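Local coordinates for putative HpcE protein (Mycolicibacterium smegmatis, PDB 6V77) that is of unknown function but belongs to the fumarylacetoacetate hydrolase family and holds a zinc ion, at residues A22-Q27 / Q44-T49. Residues are numbered along the deposited sequence; the frame is centred on the assembly and turned at random.
Sequences AKASEQ and QEWART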
loop_
_atom_site.group_PDB
_atom_site.type_symbol
_atom_site.label_atom_id
_atom_site.label_comp_id
_atom_site.label_asym_id
_atom_site.label_seq_id
_atom_site.Cartn_x
_atom_site.Cartn_y
_atom_site.Cartn_z
ATOM N N ALA B 22 22.934 -14.356 -2.086
ATOM C CA ALA B 22 23.311 -14.083 -3.471
ATOM C C ALA B 22 24.704 -14.616 -3.773
ATOM O O ALA B 22 24.924 -15.224 -4.826
ATOM C CB ALA B 22 23.229 -12.586 -3.761
ATOM N N LYS B 23 25.659 -14.410 -2.853
ATOM C CA LYS B 23 26.994 -14.969 -3.051
ATOM C C LYS B 23 26.958 -16.491 -3.038
ATOM O O LYS B 23 27.594 -17.143 -3.875
ATOM C CB LYS B 23 27.958 -14.452 -1.979
ATOM C CG LYS B 23 28.174 -12.951 -2.000
ATOM C CD LYS B 23 29.245 -12.527 -0.999
ATOM C CE LYS B 23 29.334 -11.013 -0.904
ATOM N NZ LYS B 23 30.138 -10.578 0.280
ATOM N N ALA B 24 26.217 -17.077 -2.094
ATOM C CA ALA B 24 26.217 -18.527 -1.951
ATOM C C ALA B 24 25.616 -19.198 -3.175
ATOM O O ALA B 24 26.089 -20.257 -3.604
ATOM C CB ALA B 24 25.443 -18.928 -0.695
ATOM N N SER B 25 24.572 -18.598 -3.739
ATOM C CA SER B 25 23.837 -19.160 -4.862
ATOM C C SER B 25 24.378 -18.709 -6.200
ATOM O O SER B 25 23.721 -18.950 -7.212
ATOM C CB SER B 25 22.354 -18.786 -4.776
ATOM O OG SER B 25 22.165 -17.394 -4.994
ATOM N N GLU B 26 25.534 -18.044 -6.223
ATOM C CA GLU B 26 26.119 -17.508 -7.453
ATOM C C GLU B 26 25.132 -16.612 -8.195
ATOM O O GLU B 26 24.970 -16.698 -9.418
ATOM C CB GLU B 26 26.625 -18.638 -8.352
ATOM C CG GLU B 26 27.830 -19.367 -7.781
ATOM C CD GLU B 26 28.284 -20.521 -8.653
ATOM O OE1 GLU B 26 27.431 -21.128 -9.337
ATOM O OE2 GLU B 26 29.497 -20.818 -8.657
ATOM N N GLN B 27 24.473 -15.733 -7.440
ATOM C CA GLN B 27 23.576 -14.680 -7.921
ATOM C C GLN B 27 22.239 -15.219 -8.415
ATOM O O GLN B 27 21.461 -14.464 -9.006
ATOM C CB GLN B 27 24.224 -13.831 -9.024
ATOM C CG GLN B 27 25.666 -13.444 -8.728
ATOM C CD GLN B 27 25.786 -12.679 -7.445
ATOM O OE1 GLN B 27 24.943 -11.838 -7.140
ATOM N NE2 GLN B 27 26.829 -12.968 -6.671
ATOM N N GLN B 44 13.815 -22.426 -1.925
ATOM C CA GLN B 44 13.838 -23.456 -0.892
ATOM C C GLN B 44 14.423 -24.760 -1.417
ATOM O O GLN B 44 15.152 -25.453 -0.698
ATOM C CB GLN B 44 12.433 -23.678 -0.345
ATOM C CG GLN B 44 11.923 -22.488 0.456
ATOM C CD GLN B 44 11.090 -22.910 1.638
ATOM O OE1 GLN B 44 10.014 -23.492 1.479
ATOM N NE2 GLN B 44 11.586 -22.627 2.844
ATOM N N GLU B 45 14.116 -25.109 -2.665
ATOM C CA GLU B 45 14.710 -26.307 -3.241
ATOM C C GLU B 45 16.222 -26.166 -3.355
ATOM O O GLU B 45 16.960 -27.106 -3.037
ATOM C CB GLU B 45 14.086 -26.612 -4.603
ATOM C CG GLU B 45 14.684 -27.836 -5.303
ATOM C CD GLU B 45 14.600 -29.119 -4.473
ATOM O OE1 GLU B 45 13.708 -29.233 -3.603
ATOM O OE2 GLU B 45 15.438 -30.023 -4.698
ATOM N N TRP B 46 16.704 -25.002 -3.803
ATOM C CA TRP B 46 18.147 -24.777 -3.874
ATOM C C TRP B 46 18.787 -24.896 -2.493
ATOM O O TRP B 46 19.801 -25.587 -2.314
ATOM C CB TRP B 46 18.440 -23.397 -4.470
ATOM C CG TRP B 46 19.859 -22.982 -4.240
ATOM C CD1 TRP B 46 20.946 -23.330 -4.983
ATOM C CD2 TRP B 46 20.348 -22.169 -3.169
ATOM N NE1 TRP B 46 22.087 -22.779 -4.438
ATOM C CE2 TRP B 46 21.742 -22.058 -3.328
ATOM C CE3 TRP B 46 19.735 -21.518 -2.091
ATOM C CZ2 TRP B 46 22.540 -21.325 -2.448
ATOM C CZ3 TRP B 46 20.532 -20.780 -1.213
ATOM C CH2 TRP B 46 21.918 -20.691 -1.407
ATOM N N ALA B 47 18.204 -24.217 -1.501
ATOM C CA ALA B 47 18.755 -24.266 -0.149
ATOM C C ALA B 47 18.809 -25.686 0.396
ATOM O O ALA B 47 19.734 -26.026 1.140
ATOM C CB ALA B 47 17.923 -23.387 0.780
ATOM N N ARG B 48 17.839 -26.530 0.042
ATOM C CA ARG B 48 17.808 -27.888 0.580
ATOM C C ARG B 48 19.062 -28.674 0.220
ATOM O O ARG B 48 19.533 -29.490 1.017
ATOM C CB ARG B 48 16.568 -28.623 0.074
ATOM C CG ARG B 48 16.401 -30.030 0.621
ATOM C CD ARG B 48 15.226 -30.758 -0.022
ATOM N NE ARG B 48 15.417 -30.941 -1.460
ATOM C CZ ARG B 48 16.004 -32.002 -2.008
ATOM N NH1 ARG B 48 16.461 -32.984 -1.243
ATOM N NH2 ARG B 48 16.136 -32.080 -3.324
ATOM N N THR B 49 19.628 -28.443 -0.961
ATOM C CA THR B 49 20.759 -29.240 -1.413
ATOM C C THR B 49 22.021 -28.415 -1.625
ATOM O O THR B 49 23.023 -28.952 -2.113
ATOM C CB THR B 49 20.392 -29.986 -2.697
ATOM O OG1 THR B 49 19.901 -29.054 -3.667
ATOM C CG2 THR B 49 19.308 -31.000 -2.409
HETATM O O HOH W 1 25.088 -22.832 -4.808
#
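A Schellman motif closes the short helix 21-24, and W46 of helix 40-49 lays its indole against the last turn, meeting A24 and S25. In the motif Q27 N reaches back to A22 O at 2.7 Å and E26 N to K23 O, with E26, at positive phi, as the C-prime residue. S25 CB sits over one face of the indole, 3.4 Å from W46 CZ2 and displaced toward the rim. Its distance to the centroid of the six-membered ring is 3.8 Å, 27° off the ring normal, a CH-pi contact. A24 CB adds an apolar touch at 4.0 Å from W46 CH2. With CG anti to the backbone N (chi1 165°), the W46 side chain extends from its helix across to the turn. A water in the plane of the indole, at its edge, accepts from W46 NE1 at 3.0 Å and donates to A24 O, so the indole N-H and a carbonyl of the last turn are linked without a direct bond. S25 OG stands between the backbone N and the carbonyl carbon (chi1 69°) and hydrogen-bonds with V21 O and F29 N, while CB meets the ring. The contact lies near the periphery of the chain, its centre about 25 Å from the chain's centre, in the N-terminal part, and none of its residues belongs to the zinc site (E121, E123, D152). The F29 ring meets that of W46 at an inclined angle and L52 also touches it, while A22 and K23 rest on R9 of strand 9-14 and A47 on M1, beside strand 2-6.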